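Local coordinates for glycoside hydrolase family protein (Novosphingobium sp. PP1Y, PDB 6Q2F) that probably hydrolyses alpha-L-rhamnosidic linkages, releasing L-rhamnose from glycosides as an alpha-L-rhamnosidase of the glycoside hydrolase class, at residues V104-P108 / E109-A113; E477-I480 / G481-K484; R712-V715 / D716-R720; D854-G858 / K859-I863; E869-L872 / Q873-V877. All blocks are in the same frame, centred on the assembly; numbering follows the deposited sequence.

Contacts 1 and 2 lie on neighbouring helices outside the parallel-stranded barrel, 108-124 and 469-487, with centres 14 Å apart. They meet directly: Met106 CE is 3.5 Å from Tyr483 CE2. Of the sodium ligands, Asp503 and Ser504 directly follow barrel strand 497-502, Glu583 and Glu586 follow strand 579-582, and Glu644 lies on strand 642-649; none belongs to a contact. Contact 3, on the first helix after the barrel strands, stands about 34 Å from contact 1, centre to centre. Contacts 4 and 5 form a second pair in a later alpha/beta region, also 14 Å apart between centres; a probable hydrogen bond of 3.2 Å runs from Arg861 NH1 to Ala874 O.

Contact 1 (V104-P108 / E109-A113); sequences VYMTP and EWKDA
Thr107 O accepts Lys111 N at 2.7 Å, the first helical bond of 108-124, directly after a type II turn from Val104 to Thr107; Pro108 O likewise accepts Asp112 N. Pro108 suits the first turn, where its missing N-H costs no helical bond. Thr107 holds the N-cap position, yet its OG1, set between the backbone N and the carbonyl carbon (chi1 59°), donates to Val104 O at 2.6 Å, beside the backbone bond from Thr107 N that closes the turn, so that one carbonyl is gripped twice.

The side chains gather round Trp110. Tyr105 CA sits over the five-membered ring, 3.6 Å from its centroid, a CH-pi contact. The edge of the Tyr105 ring then meets the six-membered ring in a T-shaped pair, planes 64° apart, with CD1 3.4 Å from Trp110 CZ2. At the far end of the indole the methyl CE of Met106, a selenomethionine, reaches Trp110 CZ3 at 3.7 Å. Replacing Trp110 by alanine would probably leave Tyr105 and Met106 without the surface they pack on, and Asp90 without its indole N-H donor.

Across the helix start, the aliphatic part of Lys111 passes Met106 SE while its NZ reaches Asp485 in a salt bridge and water 1 at 2.8 Å. The chemistry implies an apolar cluster round a buried indole whose N-H Asp90 satisfies, with the lysine's charge at the more exposed side.

Contact 2 (E477-I480 / G481-K484); sequences EHYI and GMYK
His478 and Met482 belong to one face of helix 469-487, one of the helices packed outside the parallel-stranded barrel, and the contact is a run of mostly i to i+4 pairs along it, with one i to i+3. Among the backbone bonds, Gly481 N gives to Glu477 O at 2.9 Å and Lys484 N to Ile480 O at the same length. Met482 N binds His478 O a little less directly, and the bond from Tyr483 N to Tyr479 O is weak.

The aromatic pair looks inward. Tyr483 turns its edge toward the face of Tyr479 in an offset edge-to-face stack, planes 63° apart, and its CE2 comes 3.4 Å from Tyr479 CZ. Tyrosine fits both places, for the flat rings pack against Ile130 of strand 127-131 while the hydroxyls stay within reach of polar partners.

On the next side the selenium of Met482, a selenomethionine, meets the His478 ring obliquely, 3.7 Å from CE1. A bend at the last torsion (chi3 39°) then swings Met482 CE to Tyr479 CD1, so one flexible chain touches two rings.

Apolar contact on the opposite flank is lighter: Ile480 CG2 lies 3.8 Å from the aliphatic Lys484 CD. At the polar end, Tyr479 OH donates to Ala131 O and accepts from water 2 at 2.7 Å.

Contact 3 (R712-V715 / D716-R720); sequences RPWV and DYIAR
Helix 712-726 opens with a ladder of i to i+4 bonds, among them Asp716 N to Arg712 O and Ala719 N to Val715 O, both 2.7 Å; Pro713, one residue in, needs no N-H for that ladder, and its carbonyl takes Tyr717 N.

One turn apart, Arg712 and Asp716 also meet through their side chains. The Arg712 chain folds back at its second torsion (chi2 66°) and lays NE 3.2 Å from Asp716 OD1, an ordinary helical salt bridge with a rather bent N-H...O angle of 140°. OD1 is met on its syn side but well out of the carboxylate plane, and the two flat groups stand 82° apart, so a single nitrogen does the gripping. Arg712 NH1 is taken elsewhere by Arg80 O, which fixes the guanidinium from its other end. A leucine in place of Arg712 would probably leave Asp716 without its nearby counter-charge, a long, weak ion pair to Arg54 aside, and Arg80 O without that donor.

This helix, the first after the barrel strands, packs its aromatic side against helix 657-670. Ile718 CD1 sits over one face of Trp714, 3.9 Å from the centroid of the six-membered ring, a CH-pi contact; isoleucine suits the place because its longer CG1-CD1 arm reaches back one turn to the ring. Tyr717 runs nearly parallel to that indole but slid aside, with CD1 4.0 Å from Trp714 CZ3. Both rings also meet Trp1071 edge-to-face, and Tyr717 OH is hydrogen-bonded to Asp665 OD1.

Contact 4 (D854-G858 / K859-I863); sequences DARVG and KGRVI
Arg861 and Asp854 clasp one face of this beta hairpin, whose antiparallel strands 854-857 and 860-863 are joined by a type II' turn from Val857 to Gly860; two-way backbone bonds pair Ala855 with Val862 and Val857 with Gly860. Arg861 runs out fully extended (chi1 178°) and grips the carboxylate side-on: NE reaches Asp854 OD1 and NH2 reaches OD2, each 2.9 Å. Both oxygens offer their syn lone pairs and the two flat groups are nearly coplanar, the geometry of a strong bidentate salt bridge. Arg856, on the same face, lays its guanidinium over that of Arg861, centres 3.9 Å apart. The shared carboxylate probably offsets the like charges, for Arg856 NH1 is also 3.6 Å from Asp854 OD1. Ile863 CD1 lies against the opposite face of Arg861, so the guanidinium is sandwiched.

The other side of the hairpin is apolar. Val862 CG2 meets Val857 CG2 at 3.9 Å, and both valines pack under helices 803-814 and 838-848, which beta-branched strand residues suit well. In the turn, Gly858 has positive phi, and a CB there would clash with Lys859 N. Water 3 spans the bend, donating to Gly858 O at 2.6 Å and Gly860 O at 3.0 Å.

Contact 5 (E869-L872 / Q873-V877); sequences ESAL and QAMDV
Ala871 CB and the methyl CE of Met875, a selenomethionine, touch at 3.6 Å in the apolar centre of this helix end. The Met875 chain leaves CB with CG beside the backbone N (chi1 -66°) and turns back along the last turn of the helix, so its selenium also reaches Leu872 CD2 at 4.1 Å. A small alanine suits the spot because the long flexible chain has to lie across it. Leu872 CD2 meets Val877 CB as well, 4.3 Å away, the apolar pair commonly found across a Schellman motif.

That motif ends the helix. Val877 N donates to Leu872 O at 2.9 Å and Asp876 N to Gln873 O at 2.9 Å, the paired bonds by which the chain wraps back over its own last turn. Asp876 takes the positive phi (63°) that this reversal demands, and its CB points away from the 869-872 turn. Leu872 O further receives a weak bond from Met875 N, which is shared with Ala871 O.

Farther out, the polar edge is hydrated. Water 4 donates to Ser870 O at 2.8 Å and accepts from Gln873 NE2, whose extended chain carries a polar amide suited to an exposed place. Glu869, at the other end, is held by Val758 N and by a salt bridge to Arg759.

Within the mixed sheet region, Ala871 and Met875 press on strands 818-820 and 860-863, while Leu872 and Val877 reach strand 788-794, so the short helix 868-874 lies against these three strands.

Contact 1 (V104-P108 / E109-A113)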
# COMPACT_ATOMS: atom_id res chain seq x y z
N VAL A 104 12.17 -4.52 -28.36
CA VAL A 104 12.98 -3.85 -27.34
C VAL A 104 12.40 -2.47 -27.07
O VAL A 104 12.17 -1.68 -28.01
CB VAL A 104 14.45 -3.78 -27.77
CG1 VAL A 104 15.28 -2.97 -26.77
CG2 VAL A 104 15.00 -5.21 -27.89
N TYR A 105 12.22 -2.16 -25.79
CA TYR A 105 11.63 -0.91 -25.33
C TYR A 105 12.15 0.32 -26.08
O TYR A 105 13.35 0.56 -26.12
CB TYR A 105 11.92 -0.76 -23.83
CG TYR A 105 11.33 0.48 -23.21
CD1 TYR A 105 9.99 0.56 -22.91
CD2 TYR A 105 12.14 1.56 -22.87
CE1 TYR A 105 9.44 1.69 -22.30
CE2 TYR A 105 11.60 2.69 -22.24
CZ TYR A 105 10.25 2.74 -21.98
OH TYR A 105 9.72 3.85 -21.40
N MSE A 106 11.22 1.08 -26.66
CA MSE A 106 11.45 2.33 -27.38
C MSE A 106 12.20 2.22 -28.71
O MSE A 106 12.54 3.25 -29.27
CB MSE A 106 12.20 3.36 -26.50
CG MSE A 106 11.29 4.01 -25.42
SE MSE A 106 9.82 5.10 -26.14
CE MSE A 106 8.59 5.05 -24.59
N THR A 107 12.44 1.01 -29.23
CA THR A 107 12.88 0.89 -30.61
C THR A 107 11.70 1.11 -31.55
O THR A 107 10.54 1.02 -31.13
CB THR A 107 13.48 -0.49 -30.88
OG1 THR A 107 12.50 -1.49 -30.61
CG2 THR A 107 14.73 -0.72 -30.03
N PRO A 108 11.97 1.42 -32.83
CA PRO A 108 10.86 1.64 -33.77
C PRO A 108 9.75 0.59 -33.72
O PRO A 108 8.58 0.96 -33.61
CB PRO A 108 11.58 1.67 -35.12
CG PRO A 108 12.88 2.41 -34.76
CD PRO A 108 13.26 1.82 -33.42
N GLU A 109 10.08 -0.70 -33.75
CA GLU A 109 9.03 -1.71 -33.75
C GLU A 109 8.26 -1.72 -32.43
O GLU A 109 7.04 -1.92 -32.43
CB GLU A 109 9.60 -3.09 -34.04
CG GLU A 109 8.51 -4.11 -34.44
CD GLU A 109 9.07 -5.37 -35.10
OE1 GLU A 109 8.31 -6.35 -35.25
OE2 GLU A 109 10.27 -5.38 -35.46
N TRP A 110 8.96 -1.52 -31.32
CA TRP A 110 8.28 -1.38 -30.04
C TRP A 110 7.37 -0.16 -30.04
O TRP A 110 6.21 -0.22 -29.59
CB TRP A 110 9.31 -1.28 -28.90
CG TRP A 110 8.70 -1.32 -27.54
CD1 TRP A 110 8.57 -2.43 -26.73
CD2 TRP A 110 8.13 -0.22 -26.82
NE1 TRP A 110 7.95 -2.07 -25.55
CE2 TRP A 110 7.67 -0.73 -25.58
CE3 TRP A 110 7.96 1.13 -27.10
CZ2 TRP A 110 7.05 0.08 -24.62
CZ3 TRP A 110 7.34 1.96 -26.12
CH2 TRP A 110 6.89 1.42 -24.90
N LYS A 111 7.88 0.97 -30.54
CA LYS A 111 7.07 2.19 -30.51
C LYS A 111 5.84 2.05 -31.38
O LYS A 111 4.76 2.52 -31.02
CB LYS A 111 7.91 3.41 -30.91
CG LYS A 111 8.97 3.77 -29.87
CD LYS A 111 9.71 5.07 -30.17
CE LYS A 111 10.38 5.10 -31.54
NZ LYS A 111 11.02 6.45 -31.72
N ASP A 112 5.99 1.38 -32.52
CA ASP A 112 4.84 1.16 -33.39
C ASP A 112 3.83 0.23 -32.72
O ASP A 112 2.61 0.44 -32.85
CB ASP A 112 5.29 0.59 -34.73
CG ASP A 112 4.20 0.66 -35.77
OD1 ASP A 112 3.64 1.77 -35.96
OD2 ASP A 112 3.90 -0.37 -36.39
N ALA A 113 4.30 -0.76 -31.97
CA ALA A 113 3.38 -1.59 -31.20
C ALA A 113 2.62 -0.75 -30.17
O ALA A 113 1.40 -0.86 -30.06
CB ALA A 113 4.13 -2.72 -30.50
O HOH W 1 13.08 6.53 -29.86

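Contact 2 (E477-I480 / G481-K484)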
# COMPACT_ATOMS: atom_id res chain seq x y z
N GLU A 477 8.56 15.59 -17.80
CA GLU A 477 8.30 16.19 -19.10
C GLU A 477 9.04 15.44 -20.19
O GLU A 477 8.48 15.17 -21.26
CB GLU A 477 8.69 17.68 -19.11
CG GLU A 477 7.68 18.53 -18.29
CD GLU A 477 8.00 20.01 -18.28
OE1 GLU A 477 9.15 20.40 -18.57
OE2 GLU A 477 7.07 20.80 -17.96
N HIS A 478 10.29 15.05 -19.92
CA HIS A 478 11.03 14.26 -20.89
C HIS A 478 10.36 12.91 -21.11
O HIS A 478 10.19 12.46 -22.24
CB HIS A 478 12.47 14.05 -20.42
CG HIS A 478 13.33 13.35 -21.43
ND1 HIS A 478 13.44 11.98 -21.48
CD2 HIS A 478 14.07 13.83 -22.45
CE1 HIS A 478 14.23 11.65 -22.49
NE2 HIS A 478 14.63 12.75 -23.09
N TYR A 479 9.94 12.26 -20.01
CA TYR A 479 9.35 10.94 -20.12
C TYR A 479 8.08 10.99 -20.95
O TYR A 479 7.87 10.17 -21.85
CB TYR A 479 9.06 10.39 -18.73
CG TYR A 479 8.41 9.03 -18.71
CD1 TYR A 479 9.10 7.90 -19.12
CD2 TYR A 479 7.11 8.87 -18.25
CE1 TYR A 479 8.51 6.64 -19.08
CE2 TYR A 479 6.50 7.62 -18.20
CZ TYR A 479 7.21 6.50 -18.62
OH TYR A 479 6.61 5.27 -18.57
N ILE A 480 7.21 11.96 -20.66
CA ILE A 480 5.98 12.12 -21.42
C ILE A 480 6.30 12.41 -22.88
O ILE A 480 5.63 11.89 -23.79
CB ILE A 480 5.12 13.21 -20.77
CG1 ILE A 480 4.57 12.67 -19.43
CG2 ILE A 480 3.98 13.64 -21.70
CD1 ILE A 480 3.78 13.67 -18.62
N GLY A 481 7.34 13.21 -23.14
CA GLY A 481 7.80 13.42 -24.51
C GLY A 481 8.12 12.14 -25.25
O GLY A 481 7.83 12.01 -26.44
N MSE A 482 8.74 11.18 -24.58
CA MSE A 482 9.03 9.91 -25.22
C MSE A 482 7.76 9.19 -25.66
O MSE A 482 7.73 8.61 -26.74
CB MSE A 482 9.82 8.99 -24.26
CG MSE A 482 11.27 9.45 -24.03
SE MSE A 482 12.02 8.68 -22.41
CE MSE A 482 11.23 6.88 -22.53
N TYR A 483 6.70 9.26 -24.84
CA TYR A 483 5.46 8.58 -25.19
C TYR A 483 4.66 9.34 -26.24
O TYR A 483 3.98 8.72 -27.06
CB TYR A 483 4.62 8.30 -23.94
CG TYR A 483 5.05 7.00 -23.33
CD1 TYR A 483 4.49 5.80 -23.75
CD2 TYR A 483 6.09 6.96 -22.42
CE1 TYR A 483 4.92 4.60 -23.22
CE2 TYR A 483 6.53 5.76 -21.89
CZ TYR A 483 5.94 4.57 -22.31
OH TYR A 483 6.35 3.38 -21.79
N LYS A 484 4.76 10.67 -26.25
CA LYS A 484 4.18 11.44 -27.35
C LYS A 484 4.89 11.13 -28.66
O LYS A 484 4.25 11.12 -29.73
CB LYS A 484 4.26 12.94 -27.05
CG LYS A 484 3.22 13.39 -26.03
CD LYS A 484 3.63 14.66 -25.35
CE LYS A 484 3.28 15.90 -26.15
NZ LYS A 484 3.09 17.08 -25.21
O HOH W 2 7.52 2.94 -19.71

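Contact 3 (R712-V715 / D716-R720)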
# COMPACT_ATOMS: atom_id res chain seq x y z
N ARG A 712 -17.38 -12.24 -18.40
CA ARG A 712 -18.20 -11.03 -18.42
C ARG A 712 -19.12 -10.91 -17.20
O ARG A 712 -19.18 -9.80 -16.63
CB ARG A 712 -19.01 -10.98 -19.73
CG ARG A 712 -20.01 -9.82 -19.87
CD ARG A 712 -19.29 -8.50 -19.92
NE ARG A 712 -20.19 -7.36 -20.14
CZ ARG A 712 -20.17 -6.58 -21.22
NH1 ARG A 712 -19.28 -6.80 -22.19
NH2 ARG A 712 -21.02 -5.57 -21.30
N PRO A 713 -19.83 -11.95 -16.75
CA PRO A 713 -20.66 -11.79 -15.54
C PRO A 713 -19.85 -11.41 -14.32
O PRO A 713 -20.31 -10.59 -13.52
CB PRO A 713 -21.34 -13.16 -15.37
CG PRO A 713 -21.35 -13.73 -16.76
CD PRO A 713 -20.01 -13.29 -17.34
N TRP A 714 -18.65 -11.97 -14.16
CA TRP A 714 -17.76 -11.58 -13.06
C TRP A 714 -17.38 -10.11 -13.17
O TRP A 714 -17.48 -9.36 -12.19
CB TRP A 714 -16.52 -12.50 -13.08
CG TRP A 714 -15.29 -12.10 -12.26
CD1 TRP A 714 -14.02 -11.91 -12.73
CD2 TRP A 714 -15.22 -11.85 -10.83
NE1 TRP A 714 -13.17 -11.58 -11.70
CE2 TRP A 714 -13.87 -11.55 -10.53
CE3 TRP A 714 -16.15 -11.88 -9.79
CZ2 TRP A 714 -13.44 -11.25 -9.23
CZ3 TRP A 714 -15.72 -11.58 -8.49
CH2 TRP A 714 -14.39 -11.27 -8.23
N VAL A 715 -16.97 -9.65 -14.35
CA VAL A 715 -16.61 -8.25 -14.51
C VAL A 715 -17.83 -7.36 -14.30
O VAL A 715 -17.74 -6.27 -13.72
CB VAL A 715 -15.95 -8.02 -15.88
CG1 VAL A 715 -15.59 -6.55 -16.09
CG2 VAL A 715 -14.68 -8.90 -16.01
N ASP A 716 -19.01 -7.83 -14.74
CA ASP A 716 -20.24 -7.07 -14.51
C ASP A 716 -20.52 -6.93 -13.02
O ASP A 716 -21.01 -5.90 -12.55
CB ASP A 716 -21.43 -7.75 -15.18
CG ASP A 716 -21.53 -7.47 -16.67
OD1 ASP A 716 -20.98 -6.46 -17.15
OD2 ASP A 716 -22.21 -8.26 -17.36
N TYR A 717 -20.24 -7.97 -12.25
CA TYR A 717 -20.40 -7.90 -10.80
C TYR A 717 -19.51 -6.82 -10.22
O TYR A 717 -19.95 -6.03 -9.37
CB TYR A 717 -20.08 -9.27 -10.20
CG TYR A 717 -19.98 -9.29 -8.70
CD1 TYR A 717 -18.77 -9.00 -8.06
CD2 TYR A 717 -21.08 -9.60 -7.92
CE1 TYR A 717 -18.68 -9.05 -6.67
CE2 TYR A 717 -21.00 -9.65 -6.55
CZ TYR A 717 -19.80 -9.37 -5.94
OH TYR A 717 -19.75 -9.44 -4.58
N ILE A 718 -18.26 -6.76 -10.68
CA ILE A 718 -17.35 -5.72 -10.22
C ILE A 718 -17.80 -4.35 -10.70
O ILE A 718 -17.77 -3.38 -9.94
CB ILE A 718 -15.92 -6.05 -10.69
CG1 ILE A 718 -15.45 -7.37 -10.07
CG2 ILE A 718 -14.98 -4.86 -10.38
CD1 ILE A 718 -14.16 -7.95 -10.73
N ALA A 719 -18.23 -4.26 -11.96
CA ALA A 719 -18.67 -2.97 -12.49
C ALA A 719 -19.94 -2.48 -11.80
O ALA A 719 -20.09 -1.27 -11.57
CB ALA A 719 -18.91 -3.08 -14.00
N ARG A 720 -20.87 -3.38 -11.49
CA ARG A 720 -22.10 -2.95 -10.83
C ARG A 720 -21.83 -2.51 -9.41
O ARG A 720 -22.41 -1.53 -8.93
CB ARG A 720 -23.15 -4.06 -10.83
CG ARG A 720 -23.67 -4.37 -12.20
CD ARG A 720 -24.88 -5.28 -12.15
NE ARG A 720 -25.40 -5.49 -13.49
CZ ARG A 720 -25.36 -6.66 -14.11
NH1 ARG A 720 -24.82 -7.70 -13.50
NH2 ARG A 720 -25.84 -6.78 -15.33

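Contact 4 (D854-G858 / K859-I863)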
# COMPACT_ATOMS: atom_id res chain seq x y z
N ASP A 854 -15.11 15.95 30.00
CA ASP A 854 -16.16 16.22 29.02
C ASP A 854 -16.53 17.68 29.15
O ASP A 854 -17.46 18.04 29.89
CB ASP A 854 -17.37 15.31 29.24
CG ASP A 854 -18.40 15.39 28.11
OD1 ASP A 854 -18.43 16.40 27.37
OD2 ASP A 854 -19.19 14.44 27.94
N ALA A 855 -15.80 18.54 28.45
CA ALA A 855 -15.89 19.97 28.66
C ALA A 855 -16.48 20.68 27.44
O ALA A 855 -16.14 20.36 26.29
CB ALA A 855 -14.51 20.55 28.96
N ARG A 856 -17.37 21.63 27.72
CA ARG A 856 -17.78 22.61 26.73
C ARG A 856 -16.66 23.64 26.60
O ARG A 856 -16.20 24.20 27.60
CB ARG A 856 -19.09 23.28 27.14
CG ARG A 856 -20.34 22.65 26.48
CD ARG A 856 -20.24 21.14 26.46
NE ARG A 856 -21.48 20.50 26.01
CZ ARG A 856 -21.90 19.33 26.46
NH1 ARG A 856 -21.19 18.68 27.39
NH2 ARG A 856 -23.04 18.81 26.01
N VAL A 857 -16.21 23.86 25.37
CA VAL A 857 -15.02 24.65 25.08
C VAL A 857 -15.40 25.56 23.93
O VAL A 857 -15.55 25.09 22.79
CB VAL A 857 -13.81 23.77 24.70
CG1 VAL A 857 -12.54 24.61 24.50
CG2 VAL A 857 -13.61 22.65 25.73
N GLY A 858 -15.54 26.86 24.21
CA GLY A 858 -16.12 27.73 23.21
C GLY A 858 -17.50 27.22 22.85
O GLY A 858 -18.28 26.81 23.72
N LYS A 859 -17.82 27.22 21.56
CA LYS A 859 -19.10 26.67 21.16
C LYS A 859 -19.06 25.16 20.95
O LYS A 859 -20.09 24.58 20.60
CB LYS A 859 -19.60 27.36 19.89
CG LYS A 859 -19.56 28.89 19.99
CD LYS A 859 -20.52 29.52 19.00
CE LYS A 859 -19.85 30.59 18.16
NZ LYS A 859 -20.54 31.90 18.25
N GLY A 860 -17.92 24.51 21.17
CA GLY A 860 -17.75 23.10 20.90
C GLY A 860 -17.57 22.26 22.15
O GLY A 860 -17.96 22.64 23.26
N ARG A 861 -16.92 21.11 21.97
CA ARG A 861 -16.91 20.11 23.03
C ARG A 861 -15.72 19.19 22.87
O ARG A 861 -15.39 18.78 21.75
CB ARG A 861 -18.23 19.33 23.01
CG ARG A 861 -18.34 18.22 24.02
CD ARG A 861 -19.69 17.55 23.87
NE ARG A 861 -19.98 16.62 24.95
CZ ARG A 861 -21.08 15.87 24.99
NH1 ARG A 861 -21.96 15.95 24.00
NH2 ARG A 861 -21.28 15.03 26.00
N VAL A 862 -15.08 18.86 23.98
CA VAL A 862 -13.94 17.95 24.01
C VAL A 862 -14.27 16.85 25.01
O VAL A 862 -14.43 17.12 26.21
CB VAL A 862 -12.64 18.67 24.42
CG1 VAL A 862 -11.49 17.65 24.56
CG2 VAL A 862 -12.28 19.76 23.42
N ILE A 863 -14.37 15.62 24.51
CA ILE A 863 -14.64 14.45 25.34
C ILE A 863 -13.32 13.70 25.51
O ILE A 863 -12.79 13.13 24.56
CB ILE A 863 -15.72 13.56 24.72
CG1 ILE A 863 -16.97 14.40 24.44
CG2 ILE A 863 -16.05 12.39 25.63
CD1 ILE A 863 -18.11 13.60 23.80
O HOH W 3 -19.92 24.86 23.91

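Contact 5 (E869-L872 / Q873-V877)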
# COMPACT_ATOMS: atom_id res chain seq x y z
N GLU A 869 -17.31 5.02 20.40
CA GLU A 869 -18.74 4.80 20.30
C GLU A 869 -19.47 5.26 21.55
O GLU A 869 -20.63 5.70 21.48
CB GLU A 869 -19.02 3.33 20.01
CG GLU A 869 -18.43 2.89 18.68
CD GLU A 869 -19.30 1.87 17.97
OE1 GLU A 869 -20.28 1.42 18.59
OE2 GLU A 869 -19.02 1.54 16.80
N SER A 870 -18.81 5.20 22.70
CA SER A 870 -19.44 5.74 23.90
C SER A 870 -19.47 7.26 23.88
O SER A 870 -20.38 7.88 24.43
CB SER A 870 -18.73 5.20 25.14
OG SER A 870 -18.96 6.03 26.25
N ALA A 871 -18.50 7.89 23.20
CA ALA A 871 -18.56 9.33 23.06
C ALA A 871 -19.65 9.73 22.07
O ALA A 871 -20.38 10.70 22.30
CB ALA A 871 -17.20 9.88 22.64
N LEU A 872 -19.77 8.99 20.96
CA LEU A 872 -20.85 9.27 20.01
C LEU A 872 -22.21 9.09 20.67
O LEU A 872 -23.16 9.84 20.40
CB LEU A 872 -20.70 8.36 18.79
CG LEU A 872 -19.51 8.71 17.89
CD1 LEU A 872 -19.21 7.60 16.88
CD2 LEU A 872 -19.81 10.03 17.19
N GLN A 873 -22.32 8.09 21.55
CA GLN A 873 -23.55 7.93 22.32
C GLN A 873 -23.81 9.16 23.18
O GLN A 873 -24.94 9.67 23.22
CB GLN A 873 -23.44 6.67 23.18
CG GLN A 873 -24.73 6.19 23.82
CD GLN A 873 -24.55 4.81 24.43
OE1 GLN A 873 -25.38 3.91 24.23
NE2 GLN A 873 -23.45 4.63 25.16
N ALA A 874 -22.77 9.69 23.83
CA ALA A 874 -22.95 10.88 24.67
C ALA A 874 -23.20 12.14 23.86
O ALA A 874 -23.55 13.17 24.45
CB ALA A 874 -21.73 11.08 25.57
N MSE A 875 -23.01 12.09 22.55
CA MSE A 875 -23.36 13.21 21.67
C MSE A 875 -24.73 13.01 21.06
O MSE A 875 -25.16 13.81 20.23
CB MSE A 875 -22.35 13.34 20.52
CG MSE A 875 -20.96 13.72 20.94
SE MSE A 875 -19.73 13.46 19.42
CE MSE A 875 -18.57 12.32 20.37
N ASP A 876 -25.38 11.92 21.44
CA ASP A 876 -26.70 11.56 20.92
C ASP A 876 -26.65 11.32 19.41
O ASP A 876 -27.55 11.70 18.67
CB ASP A 876 -27.74 12.64 21.27
CG ASP A 876 -29.17 12.17 21.05
OD1 ASP A 876 -29.45 10.97 21.28
OD2 ASP A 876 -30.01 12.99 20.63
N VAL A 877 -25.57 10.69 18.95
CA VAL A 877 -25.43 10.31 17.55
C VAL A 877 -25.74 8.82 17.44
O VAL A 877 -24.97 7.98 17.91
CB VAL A 877 -24.04 10.64 17.00
CG1 VAL A 877 -23.93 10.19 15.55
CG2 VAL A 877 -23.80 12.13 17.10
O HOH W 4 -22.10 7.19 26.51